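Local coordinates for surface layer protein (Geobacillus stearothermophilus, PDB 4UJ8) that probably self-assembles into the crystalline surface layer that coats the bacterial cell, this calcium-binding piece holding its domains 6 and 7, at residues S180-S185 with L218-N223; S188-V193 with S206-K211; T125-L130 with L146-I151; Q36-A41 with N78-Y83; L130-A135 with T234-A239. All blocks are in the same frame, centred on the assembly; numbering follows the deposited sequence.

Interaction 1: S180-S185 with L218-N223; sequences SGIVSS and LTLVFN
An antiparallel strand pairing joins S180-S185 to L218-N223 at the border of a four-stranded mixed sheet, where strand 179-184 is outermost and strand 214-222 lies inside. The short axes run at 162° to each other. V183 and T219 form a hydrogen-bonded pair, V183 N reaching T219 O at 2.8 Å and T219 N returning to V183 O at the same length. G181 O takes the N-H of V221 almost head-on, with a C=O...N angle of 163°. One residue further the regular pattern breaks: V221 O accepts from two consecutive amides, S180 N at 2.6 Å and, more loosely, G181 N at 3.2 Å. Two residues facing one across the gap define a classic beta bulge. S180 N approaches in the plane of the V221 carbonyl, whereas G181 N is tilted out of it.

The two faces differ in chemistry. On the buried one, I182, in the conformer described here, sends CG2 obliquely across CB of L218, 4.1 Å away, while its CG1 branch meets CG of L220. L218 leans over the partner strand: with CG anti to the carbonyl carbon (chi1 -64°) and an extended second torsion, its CD2 comes to 3.6 Å from CB of S184. The hydroxyl of S184 turns to O of I190 in the following loop, and L218 itself continues the apolar layer onto V235 and L208. The other face carries V183, T219 and V221 and lies nearer the surface. A water there bridges T219 OG1, at 2.5 Å, to V183 O, which also receives the T219 amide.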
# COMPACT_ATOMS: atom_id res chain seq x y z
N SER A 180 -0.05 4.06 17.52
CA SER A 180 1.15 3.51 18.15
C SER A 180 0.88 2.95 19.54
O SER A 180 1.59 2.06 20.01
CB SER A 180 2.25 4.57 18.24
OG SER A 180 2.88 4.78 16.99
N GLY A 181 -0.14 3.48 20.20
CA GLY A 181 -0.53 3.01 21.52
C GLY A 181 -1.64 3.85 22.12
O GLY A 181 -1.96 4.93 21.62
N ILE A 182 -2.23 3.34 23.20
CA ILE A 182 -3.25 4.07 23.94
C ILE A 182 -2.85 4.14 25.42
O ILE A 182 -2.65 3.12 26.07
CB ILE A 182 -4.64 3.40 23.83
CG1 ILE A 182 -5.14 3.38 22.38
CG2 ILE A 182 -5.65 4.09 24.75
CD1 ILE A 182 -6.48 2.67 22.21
N VAL A 183 -2.71 5.36 25.93
CA VAL A 183 -2.39 5.48 27.36
C VAL A 183 -3.63 5.77 28.19
O VAL A 183 -4.42 6.67 27.86
CB VAL A 183 -1.35 6.59 27.62
CG1 VAL A 183 -1.17 6.83 29.13
CG2 VAL A 183 -0.02 6.22 26.98
N SER A 184 -3.78 5.01 29.27
CA SER A 184 -4.84 5.25 30.24
C SER A 184 -4.30 6.02 31.44
O SER A 184 -3.21 5.70 31.93
CB SER A 184 -5.47 3.93 30.71
OG SER A 184 -6.39 4.17 31.78
N SER A 185 -5.05 7.01 31.90
CA SER A 185 -4.66 7.79 33.09
C SER A 185 -4.78 6.94 34.37
O SER A 185 -4.16 7.26 35.39
CB SER A 185 -5.50 9.06 33.23
OG SER A 185 -6.88 8.79 33.41
N LEU A 218 -8.19 8.49 28.12
CA LEU A 218 -7.44 7.67 27.19
C LEU A 218 -6.77 8.57 26.16
O LEU A 218 -7.43 9.37 25.51
CB LEU A 218 -8.35 6.65 26.49
CG LEU A 218 -9.00 5.59 27.39
CD1 LEU A 218 -9.72 4.53 26.55
CD2 LEU A 218 -7.96 4.93 28.29
N THR A 219 -5.46 8.44 26.03
CA THR A 219 -4.71 9.22 25.06
C THR A 219 -4.21 8.30 23.96
O THR A 219 -3.40 7.39 24.19
CB THR A 219 -3.52 9.97 25.68
OG1 THR A 219 -3.97 10.72 26.82
CG2 THR A 219 -2.89 10.92 24.67
N LEU A 220 -4.71 8.54 22.75
CA LEU A 220 -4.26 7.81 21.58
C LEU A 220 -3.00 8.45 21.04
O LEU A 220 -2.96 9.67 20.86
CB LEU A 220 -5.35 7.82 20.50
CG LEU A 220 -6.60 6.95 20.67
CD1 LEU A 220 -7.42 7.31 21.90
CD2 LEU A 220 -7.44 7.06 19.41
N VAL A 221 -1.96 7.65 20.81
CA VAL A 221 -0.70 8.17 20.26
C VAL A 221 -0.45 7.51 18.91
O VAL A 221 -0.57 6.30 18.78
CB VAL A 221 0.49 7.92 21.21
CG1 VAL A 221 1.79 8.39 20.58
CG2 VAL A 221 0.26 8.63 22.52
N PHE A 222 -0.11 8.33 17.92
CA PHE A 222 -0.00 7.86 16.54
C PHE A 222 1.45 7.77 16.08
O PHE A 222 2.33 8.35 16.71
CB PHE A 222 -0.81 8.77 15.63
CG PHE A 222 -2.28 8.83 15.98
CD1 PHE A 222 -2.74 9.71 16.96
CD2 PHE A 222 -3.18 8.00 15.35
CE1 PHE A 222 -4.09 9.76 17.28
CE2 PHE A 222 -4.53 8.04 15.66
CZ PHE A 222 -4.98 8.92 16.63
N ASN A 223 1.70 7.04 15.00
CA ASN A 223 3.08 6.86 14.57
C ASN A 223 3.64 8.16 13.99
O ASN A 223 2.90 9.10 13.70
CB ASN A 223 3.21 5.71 13.57
CG ASN A 223 2.39 5.90 12.31
OD1 ASN A 223 2.18 7.03 11.86
ND2 ASN A 223 1.95 4.79 11.73
O HOH W 1 -4.16 9.55 28.98

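Interaction 2: S188-V193 with S206-K211; sequences SVIGSV and SGLAVK
V189 O accepts the backbone N-H of K211 at 2.7 Å, the one direct hydrogen bond between S188-V193 and S206-K211, and it is nearly straight at 176°. Both segments belong to the long connection between strands 179-184 and 214-222 of the four-stranded mixed sheet, and neither forms a regular strand here. Beyond that bond, water replaces direct pairing. One molecule accepts from G191 N at 2.7 Å and donates to A209 O; a second donates to both G191 O and G207 O, so both backbone polar atoms of G191 are linked to the opposite loop through solvent.

Apolar side chains fill the inner side. I190 places CG2 anti to its own backbone nitrogen, with CG1 on the nitrogen side (chi1 -70°), and this splits its branches: CG2 meets CD2 of L208 at 4.0 Å, and CG1 lies 4.3 Å from CG2 of V210. The same L208 methyl is met at about a right angle by V193, whose CG2 is 3.8 Å from it. I190 also reaches V235 and V216 in the sheet, and L208 touches L142 and L145 of helix 142-147, so the loops lie between sheet and helix. Replacing I190 with an alanine removes both branches and would probably open a gap between L208, V210 and V235.

At the surface end K211 lies alongside the backbone of S188, and its ammonium group bonds to O of T187. The chain starts tightly, K211 CB standing 3.2 Å from S188 O.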
# COMPACT_ATOMS: atom_id res chain seq x y z
N SER A 188 -5.96 0.83 36.39
CA SER A 188 -6.80 -0.05 37.20
C SER A 188 -8.26 0.03 36.76
O SER A 188 -9.07 -0.83 37.11
CB SER A 188 -6.66 0.28 38.69
OG SER A 188 -7.36 1.45 39.05
N VAL A 189 -8.61 1.07 36.00
CA VAL A 189 -9.97 1.25 35.51
C VAL A 189 -10.09 0.68 34.10
O VAL A 189 -10.95 -0.17 33.84
CB VAL A 189 -10.39 2.73 35.52
CG1 VAL A 189 -11.75 2.92 34.86
CG2 VAL A 189 -10.39 3.28 36.95
N ILE A 190 -9.21 1.14 33.21
CA ILE A 190 -9.05 0.58 31.87
C ILE A 190 -7.57 0.47 31.63
O ILE A 190 -6.83 1.44 31.86
CB ILE A 190 -9.71 1.46 30.78
CG1 ILE A 190 -11.23 1.39 30.89
CG2 ILE A 190 -9.25 1.02 29.37
CD1 ILE A 190 -11.97 2.41 30.03
N GLY A 191 -7.11 -0.69 31.18
CA GLY A 191 -5.70 -0.91 30.90
C GLY A 191 -5.20 -0.10 29.71
O GLY A 191 -5.95 0.19 28.78
N SER A 192 -3.94 0.31 29.76
CA SER A 192 -3.32 0.94 28.61
C SER A 192 -3.12 -0.12 27.54
O SER A 192 -3.10 -1.32 27.84
CB SER A 192 -1.99 1.61 28.99
OG SER A 192 -2.21 2.75 29.81
N VAL A 193 -2.98 0.31 26.28
CA VAL A 193 -2.69 -0.62 25.19
C VAL A 193 -1.36 -0.28 24.54
O VAL A 193 -1.19 0.80 23.97
CB VAL A 193 -3.79 -0.61 24.12
CG1 VAL A 193 -3.41 -1.54 22.95
CG2 VAL A 193 -5.13 -1.02 24.71
N SER A 206 -13.20 -5.33 20.51
CA SER A 206 -12.89 -5.33 21.92
C SER A 206 -11.44 -5.00 22.15
O SER A 206 -10.62 -5.07 21.23
CB SER A 206 -13.20 -6.69 22.54
OG SER A 206 -12.33 -7.66 21.99
N GLY A 207 -11.11 -4.67 23.40
CA GLY A 207 -9.72 -4.46 23.74
C GLY A 207 -9.48 -3.32 24.70
O GLY A 207 -8.34 -3.08 25.10
N LEU A 208 -10.55 -2.61 25.06
CA LEU A 208 -10.48 -1.61 26.13
C LEU A 208 -11.40 -2.02 27.27
O LEU A 208 -12.36 -1.31 27.62
CB LEU A 208 -10.84 -0.22 25.62
CG LEU A 208 -9.79 0.40 24.68
CD1 LEU A 208 -10.32 1.67 24.07
CD2 LEU A 208 -8.49 0.66 25.43
N ALA A 209 -11.11 -3.18 27.85
CA ALA A 209 -11.94 -3.75 28.90
C ALA A 209 -11.97 -2.88 30.15
O ALA A 209 -10.95 -2.32 30.55
CB ALA A 209 -11.45 -5.15 29.25
N VAL A 210 -13.15 -2.76 30.75
CA VAL A 210 -13.35 -2.05 32.01
C VAL A 210 -13.04 -3.00 33.15
O VAL A 210 -13.60 -4.10 33.22
CB VAL A 210 -14.79 -1.50 32.15
CG1 VAL A 210 -15.00 -0.84 33.52
CG2 VAL A 210 -15.09 -0.52 31.03
N LYS A 211 -12.12 -2.60 34.02
CA LYS A 211 -11.73 -3.45 35.14
C LYS A 211 -12.56 -3.14 36.37
O LYS A 211 -12.86 -4.03 37.17
CB LYS A 211 -10.24 -3.29 35.43
CG LYS A 211 -9.31 -3.80 34.33
CD LYS A 211 -7.92 -3.18 34.45
CE LYS A 211 -6.82 -4.16 34.09
NZ LYS A 211 -5.45 -3.57 34.29
O HOH W 2 -8.43 -2.90 30.27
O HOH W 3 -7.30 -2.05 27.84

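Interaction 3: T125-L130 with L146-I151; sequences TKKADL and LANLDI
K127 lays its extended side chain across N148 and D150, and its atoms meet N148, D150 and A147, some of them sharing a partner. CB sits 3.5 Å from N148 OD1; CG lies between O of N148 and OD2 of D150; CD approaches O of A147; CE is 3.3 Å from D150 OD2 and almost as near OD1. At the tip K127 NZ donates to A147 O at 3.1 Å. The ion pair of K127 NZ with D150 OD1 is long at 3.9 Å. The lysine crosses the aspartate at about a right angle, so its methylene next to the ammonium group, rather than NZ, is what touches the carboxylate.

N148 supplies the firmer polar grip. Its CG stands opposite the backbone nitrogen (chi1 -166°), which turns the amide toward the backbone of A128. ND2 donates to A128 O at 2.9 Å in an almost straight bond (178°) lying in the plane of the amide, and OD1 accepts the N-H of A128 at the same length. Two bonds to one residue fix the amide's rotation, and the buried group is thereby satisfied at both ends. O of N148 also takes the backbone N-H of K127.

T125 and D150 form an antiparallel hydrogen-bonded pair; a water joins T125 OG1 to D150 OD2 on their common face. K126 and L149 point to the other face, and the K126 ammonium group reaches O of A232. Strand 149-152 of this two-stranded sheet follows helix 142-147, and L149 packs against L175 of helix 170-178 and I233 of strand 231-237.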
# COMPACT_ATOMS: atom_id res chain seq x y z
N THR A 125 -9.67 12.50 13.87
CA THR A 125 -10.18 13.49 14.82
C THR A 125 -11.21 12.90 15.77
O THR A 125 -11.93 11.96 15.42
CB THR A 125 -10.84 14.68 14.10
OG1 THR A 125 -11.92 14.21 13.28
CG2 THR A 125 -9.84 15.43 13.25
N LYS A 126 -11.29 13.48 16.97
CA LYS A 126 -12.32 13.09 17.92
C LYS A 126 -13.54 13.99 17.76
O LYS A 126 -13.43 15.16 17.40
CB LYS A 126 -11.80 13.15 19.37
CG LYS A 126 -11.49 14.55 19.90
CD LYS A 126 -10.98 14.52 21.34
CE LYS A 126 -10.39 15.89 21.73
NZ LYS A 126 -9.96 15.99 23.15
N LYS A 127 -14.71 13.42 18.03
CA LYS A 127 -15.97 14.13 17.92
C LYS A 127 -16.28 14.86 19.23
O LYS A 127 -16.59 16.05 19.23
CB LYS A 127 -17.11 13.17 17.57
CG LYS A 127 -16.96 12.49 16.22
CD LYS A 127 -18.05 11.44 16.01
CE LYS A 127 -18.03 10.90 14.59
NZ LYS A 127 -18.94 9.74 14.42
N ALA A 128 -16.19 14.14 20.34
CA ALA A 128 -16.44 14.72 21.65
C ALA A 128 -15.27 14.46 22.59
O ALA A 128 -14.46 13.55 22.37
CB ALA A 128 -17.74 14.15 22.24
N ASP A 129 -15.15 15.27 23.64
CA ASP A 129 -14.07 15.12 24.60
C ASP A 129 -14.33 14.00 25.59
O ASP A 129 -13.41 13.49 26.23
CB ASP A 129 -13.86 16.42 25.38
CG ASP A 129 -13.28 17.53 24.52
OD1 ASP A 129 -12.86 17.24 23.38
OD2 ASP A 129 -13.25 18.68 24.99
N LEU A 130 -15.60 13.63 25.72
CA LEU A 130 -16.03 12.66 26.71
C LEU A 130 -16.94 11.60 26.08
O LEU A 130 -17.78 11.92 25.25
CB LEU A 130 -16.78 13.36 27.86
CG LEU A 130 -17.62 12.51 28.81
CD1 LEU A 130 -16.74 11.63 29.67
CD2 LEU A 130 -18.51 13.39 29.67
N LEU A 146 -14.24 4.20 19.18
CA LEU A 146 -14.12 4.24 17.71
C LEU A 146 -15.23 5.09 17.10
O LEU A 146 -15.01 5.85 16.17
CB LEU A 146 -14.14 2.83 17.12
CG LEU A 146 -13.75 2.64 15.66
CD1 LEU A 146 -12.31 3.05 15.40
CD2 LEU A 146 -13.97 1.20 15.20
N ALA A 147 -16.44 4.96 17.64
CA ALA A 147 -17.56 5.77 17.19
C ALA A 147 -17.30 7.26 17.45
O ALA A 147 -17.92 8.11 16.81
CB ALA A 147 -18.84 5.32 17.89
N ASN A 148 -16.38 7.57 18.36
CA ASN A 148 -16.06 8.95 18.70
C ASN A 148 -14.93 9.50 17.84
O ASN A 148 -14.47 10.62 18.06
CB ASN A 148 -15.69 9.06 20.19
CG ASN A 148 -15.69 10.50 20.71
OD1 ASN A 148 -16.64 11.26 20.51
ND2 ASN A 148 -14.60 10.88 21.37
N LEU A 149 -14.47 8.71 16.87
CA LEU A 149 -13.41 9.16 15.97
C LEU A 149 -13.90 9.26 14.53
O LEU A 149 -14.75 8.49 14.09
CB LEU A 149 -12.21 8.20 16.03
CG LEU A 149 -11.47 8.03 17.37
CD1 LEU A 149 -10.48 6.87 17.24
CD2 LEU A 149 -10.77 9.30 17.77
N ASP A 150 -13.35 10.22 13.80
CA ASP A 150 -13.50 10.28 12.36
C ASP A 150 -12.14 10.04 11.73
O ASP A 150 -11.13 10.63 12.16
CB ASP A 150 -14.08 11.63 11.92
CG ASP A 150 -15.58 11.71 12.14
OD1 ASP A 150 -16.30 10.78 11.72
OD2 ASP A 150 -16.03 12.71 12.74
N ILE A 151 -12.09 9.14 10.75
CA ILE A 151 -10.86 8.83 10.04
C ILE A 151 -11.06 9.19 8.58
O ILE A 151 -12.07 8.80 7.98
CB ILE A 151 -10.48 7.34 10.18
CG1 ILE A 151 -10.36 6.94 11.66
CG2 ILE A 151 -9.16 7.04 9.46
CD1 ILE A 151 -10.00 5.49 11.89
O HOH W 4 -14.30 13.91 14.39
O HOH W 5 -11.03 13.47 10.57

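Interaction 4: Q36-A41 with N78-Y83; sequences QLKVYA and NGDTVY
Two strands of the five-stranded antiparallel sheet in the bacterial Ig-like (BIG2) region meet here, strand 34-42 and the start of strand 80-87. Their short axes make an angle of 120°; within these segments one hydrogen-bonded pair, L37 with Y83, joins them, and they diverge toward D80. Y83 N donates to L37 O at 3.0 Å and L37 N to Y83 O at the same distance, the first bond straighter (173°) than the second. On the face of this pair, CB of L37 and CB of Y83 stand 4.1 Å apart, and the tyrosine hydroxyl goes on to N of I58.

Where the backbones diverge, K38 spans the gap. Its chain bends at both the second and the third torsion, curling the ammonium group back over the departing strand. NZ bonds to both oxygens of D80 from the syn side, roughly 30° out of the carboxylate plane, with OD1 at 2.8 Å and OD2 closer still. T81 O also accepts from NZ at 2.8 Å, from above its carbonyl plane. D51 adds a salt bridge, so the lysine sits between two acids whose like charges it probably screens. With a leucine in its place, D80 and D51 would probably face each other without this counter-charge and T81 O would lose this donor.

Q36 links the contact to a calcium site: its NE2 bonds to D34 and its backbone N to D18, both calcium ligands. Across the strands, its CB lies 3.6 Å from CG1 of V82.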
# COMPACT_ATOMS: atom_id res chain seq x y z
N GLN A 36 5.20 -3.61 -19.27
CA GLN A 36 5.39 -4.46 -20.44
C GLN A 36 6.29 -3.76 -21.45
O GLN A 36 6.01 -2.63 -21.85
CB GLN A 36 4.04 -4.79 -21.06
CG GLN A 36 3.06 -5.39 -20.05
CD GLN A 36 1.63 -5.07 -20.40
OE1 GLN A 36 1.26 -5.08 -21.58
NE2 GLN A 36 0.81 -4.76 -19.40
N LEU A 37 7.37 -4.45 -21.85
CA LEU A 37 8.40 -3.86 -22.70
C LEU A 37 8.55 -4.61 -24.00
O LEU A 37 8.44 -5.84 -24.05
CB LEU A 37 9.75 -3.84 -21.98
CG LEU A 37 9.81 -3.11 -20.63
CD1 LEU A 37 11.15 -3.31 -19.95
CD2 LEU A 37 9.49 -1.63 -20.81
N LYS A 38 8.77 -3.85 -25.07
CA LYS A 38 9.24 -4.40 -26.35
C LYS A 38 10.58 -3.77 -26.68
O LYS A 38 10.88 -2.67 -26.25
CB LYS A 38 8.25 -4.12 -27.48
CG LYS A 38 6.89 -4.77 -27.31
CD LYS A 38 6.99 -6.25 -27.43
CE LYS A 38 7.26 -6.63 -28.86
NZ LYS A 38 7.01 -8.07 -29.13
N VAL A 39 11.43 -4.50 -27.41
CA VAL A 39 12.68 -3.93 -27.88
C VAL A 39 12.78 -4.12 -29.39
O VAL A 39 12.80 -5.24 -29.89
CB VAL A 39 13.91 -4.57 -27.20
CG1 VAL A 39 15.18 -3.85 -27.63
CG2 VAL A 39 13.78 -4.50 -25.68
N TYR A 40 12.84 -3.00 -30.11
CA TYR A 40 12.83 -3.04 -31.56
C TYR A 40 14.15 -2.53 -32.14
O TYR A 40 14.82 -1.66 -31.56
CB TYR A 40 11.66 -2.21 -32.11
CG TYR A 40 10.27 -2.78 -31.85
CD1 TYR A 40 9.86 -3.98 -32.43
CD2 TYR A 40 9.35 -2.10 -31.06
CE1 TYR A 40 8.59 -4.49 -32.21
CE2 TYR A 40 8.08 -2.61 -30.83
CZ TYR A 40 7.70 -3.80 -31.42
OH TYR A 40 6.43 -4.31 -31.20
N ALA A 41 14.55 -3.13 -33.25
CA ALA A 41 15.61 -2.58 -34.07
C ALA A 41 14.95 -1.86 -35.25
O ALA A 41 14.10 -2.45 -35.92
CB ALA A 41 16.53 -3.68 -34.55
N ASN A 78 1.11 -15.90 -28.93
CA ASN A 78 0.71 -15.40 -30.25
C ASN A 78 1.92 -15.09 -31.13
O ASN A 78 1.88 -14.19 -31.96
CB ASN A 78 -0.16 -14.14 -30.12
CG ASN A 78 -1.47 -14.41 -29.39
OD1 ASN A 78 -2.32 -15.15 -29.88
ND2 ASN A 78 -1.62 -13.82 -28.21
N GLY A 79 3.00 -15.85 -30.92
CA GLY A 79 4.25 -15.65 -31.63
C GLY A 79 5.08 -14.47 -31.13
O GLY A 79 6.22 -14.28 -31.57
N ASP A 80 4.53 -13.69 -30.20
CA ASP A 80 5.16 -12.45 -29.79
C ASP A 80 5.72 -12.55 -28.37
O ASP A 80 5.11 -13.16 -27.49
CB ASP A 80 4.16 -11.28 -29.87
CG ASP A 80 4.86 -9.92 -29.97
OD1 ASP A 80 5.65 -9.72 -30.91
OD2 ASP A 80 4.67 -9.06 -29.08
N THR A 81 6.87 -11.93 -28.16
CA THR A 81 7.47 -11.89 -26.83
C THR A 81 7.37 -10.50 -26.22
O THR A 81 7.71 -9.52 -26.85
CB THR A 81 8.95 -12.31 -26.87
OG1 THR A 81 9.07 -13.59 -27.50
CG2 THR A 81 9.53 -12.36 -25.45
N VAL A 82 6.87 -10.44 -24.98
CA VAL A 82 6.83 -9.21 -24.19
C VAL A 82 7.71 -9.42 -22.98
O VAL A 82 7.66 -10.49 -22.37
CB VAL A 82 5.40 -8.87 -23.74
CG1 VAL A 82 5.41 -7.65 -22.81
CG2 VAL A 82 4.50 -8.63 -24.96
N TYR A 83 8.50 -8.42 -22.60
CA TYR A 83 9.30 -8.56 -21.40
C TYR A 83 8.47 -8.00 -20.25
O TYR A 83 8.18 -6.81 -20.21
CB TYR A 83 10.64 -7.81 -21.56
CG TYR A 83 11.87 -8.60 -21.13
CD1 TYR A 83 12.02 -9.08 -19.82
CD2 TYR A 83 12.87 -8.91 -22.05
CE1 TYR A 83 13.14 -9.80 -19.43
CE2 TYR A 83 14.00 -9.62 -21.67
CZ TYR A 83 14.13 -10.07 -20.36
OH TYR A 83 15.25 -10.79 -19.97

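Interaction 5: L130-A135 with T234-A239; sequences LIELDA and TVKAPA
I131 is gripped through both its N-H and its C=O by strand 231-237: its N-H goes to T234 O at 2.8 Å, and its own O receives K236 N at 2.8 Å. L133 N continues the series to K236 O at 2.9 Å, with a C=O...N angle of 176°. The three donors lie nearly along the carbonyl axes, and the strands run the same way, their short axes 18° apart.

On the buried face I131 and V235 lie side by side. I131 holds CG1 between its backbone nitrogen and carbonyl carbon (chi1 56°), which sets that carbon 3.9 Å from V235 CG2. The other valine branch, CG1, meets CG of L133 at 4.0 Å, and L133 CD1 reaches A237 CB. On the opposite face, L130 CD1 touches T234 CG2 at 3.8 Å, while E132 and K236 extend alongside each other. Their charged ends stay apart, E132 OE1 being 4.8 Å from K236 NZ, so the contact runs through methylenes. P238 closes the row with CD 3.2 Å from L133 O.

A second shell backs the buried face: V235 rests on L218, L133 on V210, and K144 of helix 142-147 touches both I131 and L133 and bonds to E132 O. In the four-stranded mixed sheet strand 130-132 is an outermost strand, the first of the sheet in chain order, and pairs in parallel with the last.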
# COMPACT_ATOMS: atom_id res chain seq x y z
N LEU A 130 -15.60 13.63 25.72
CA LEU A 130 -16.03 12.66 26.71
C LEU A 130 -16.94 11.60 26.08
O LEU A 130 -17.78 11.92 25.25
CB LEU A 130 -16.78 13.36 27.86
CG LEU A 130 -17.62 12.51 28.81
CD1 LEU A 130 -16.74 11.63 29.67
CD2 LEU A 130 -18.51 13.39 29.67
N ILE A 131 -16.78 10.35 26.48
CA ILE A 131 -17.82 9.36 26.23
C ILE A 131 -18.19 8.62 27.50
O ILE A 131 -17.36 8.45 28.40
CB ILE A 131 -17.41 8.34 25.17
CG1 ILE A 131 -16.11 7.65 25.56
CG2 ILE A 131 -17.27 9.01 23.82
CD1 ILE A 131 -15.75 6.45 24.66
N GLU A 132 -19.44 8.18 27.57
CA GLU A 132 -19.95 7.48 28.74
C GLU A 132 -20.48 6.11 28.31
O GLU A 132 -21.29 6.02 27.40
CB GLU A 132 -21.05 8.29 29.42
CG GLU A 132 -21.48 7.75 30.78
CD GLU A 132 -22.39 8.71 31.52
OE1 GLU A 132 -22.06 9.92 31.60
OE2 GLU A 132 -23.43 8.25 32.04
N LEU A 133 -20.03 5.07 28.98
CA LEU A 133 -20.47 3.72 28.65
C LEU A 133 -21.75 3.39 29.39
O LEU A 133 -22.03 3.94 30.45
CB LEU A 133 -19.39 2.69 28.99
CG LEU A 133 -17.97 3.05 28.56
CD1 LEU A 133 -17.02 1.96 29.02
CD2 LEU A 133 -17.89 3.28 27.05
N ASP A 134 -22.53 2.49 28.80
CA ASP A 134 -23.70 1.92 29.46
C ASP A 134 -23.69 0.42 29.20
O ASP A 134 -22.69 -0.13 28.75
CB ASP A 134 -24.99 2.56 28.96
CG ASP A 134 -25.07 2.60 27.44
OD1 ASP A 134 -24.53 1.69 26.79
OD2 ASP A 134 -25.69 3.54 26.89
N ALA A 135 -24.80 -0.25 29.48
CA ALA A 135 -24.84 -1.71 29.40
C ALA A 135 -24.56 -2.25 28.00
O ALA A 135 -24.00 -3.33 27.85
CB ALA A 135 -26.19 -2.22 29.91
N THR A 234 -11.84 11.38 27.38
CA THR A 234 -12.25 10.97 28.72
C THR A 234 -13.35 9.92 28.60
O THR A 234 -14.31 10.11 27.85
CB THR A 234 -12.76 12.17 29.55
OG1 THR A 234 -11.72 13.15 29.65
CG2 THR A 234 -13.18 11.71 30.95
N VAL A 235 -13.21 8.83 29.33
CA VAL A 235 -14.19 7.75 29.30
C VAL A 235 -14.79 7.56 30.68
O VAL A 235 -14.07 7.29 31.63
CB VAL A 235 -13.56 6.41 28.85
CG1 VAL A 235 -14.62 5.30 28.84
CG2 VAL A 235 -12.90 6.54 27.46
N LYS A 236 -16.10 7.70 30.79
CA LYS A 236 -16.75 7.35 32.05
C LYS A 236 -17.37 5.96 32.00
O LYS A 236 -18.19 5.66 31.13
CB LYS A 236 -17.82 8.36 32.43
CG LYS A 236 -18.50 8.00 33.74
CD LYS A 236 -19.40 9.09 34.26
CE LYS A 236 -19.84 8.79 35.68
NZ LYS A 236 -20.74 9.87 36.21
N ALA A 237 -16.97 5.12 32.95
CA ALA A 237 -17.52 3.78 33.07
C ALA A 237 -18.28 3.70 34.38
O ALA A 237 -17.71 3.34 35.41
CB ALA A 237 -16.40 2.74 33.00
N PRO A 238 -19.58 4.05 34.35
CA PRO A 238 -20.37 4.19 35.58
C PRO A 238 -20.63 2.85 36.27
O PRO A 238 -20.48 1.80 35.63
CB PRO A 238 -21.68 4.82 35.08
CG PRO A 238 -21.78 4.41 33.66
CD PRO A 238 -20.37 4.32 33.14
N ALA A 239 -21.00 2.89 37.55
CA ALA A 239 -21.24 1.68 38.33
C ALA A 239 -22.69 1.23 38.24
O ALA A 239 -23.60 2.05 38.16
CB ALA A 239 -20.85 1.91 39.79

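Interactions 1 and 5 hold the two edges of one mixed sheet, antiparallel at one side and parallel at the other; their buried faces, with I182, L218 and L220 in the first and I131, V235 and L133 in the second, meet where L218 touches V235. Interaction 2, nested within the loop closed by interaction 1, lies against that sheet through I190 and V210 but lacks the regular strand pairing of those two. Interaction 3 shares L130 with interaction 5 and reaches interaction 1 through L149 and L220; its side-chain chemistry is largely polar. Interaction 4 stands apart, its centre at least 54 Å from the others, in the Ig-like region, where a lysine among acids adds to the single backbone pair of these segments.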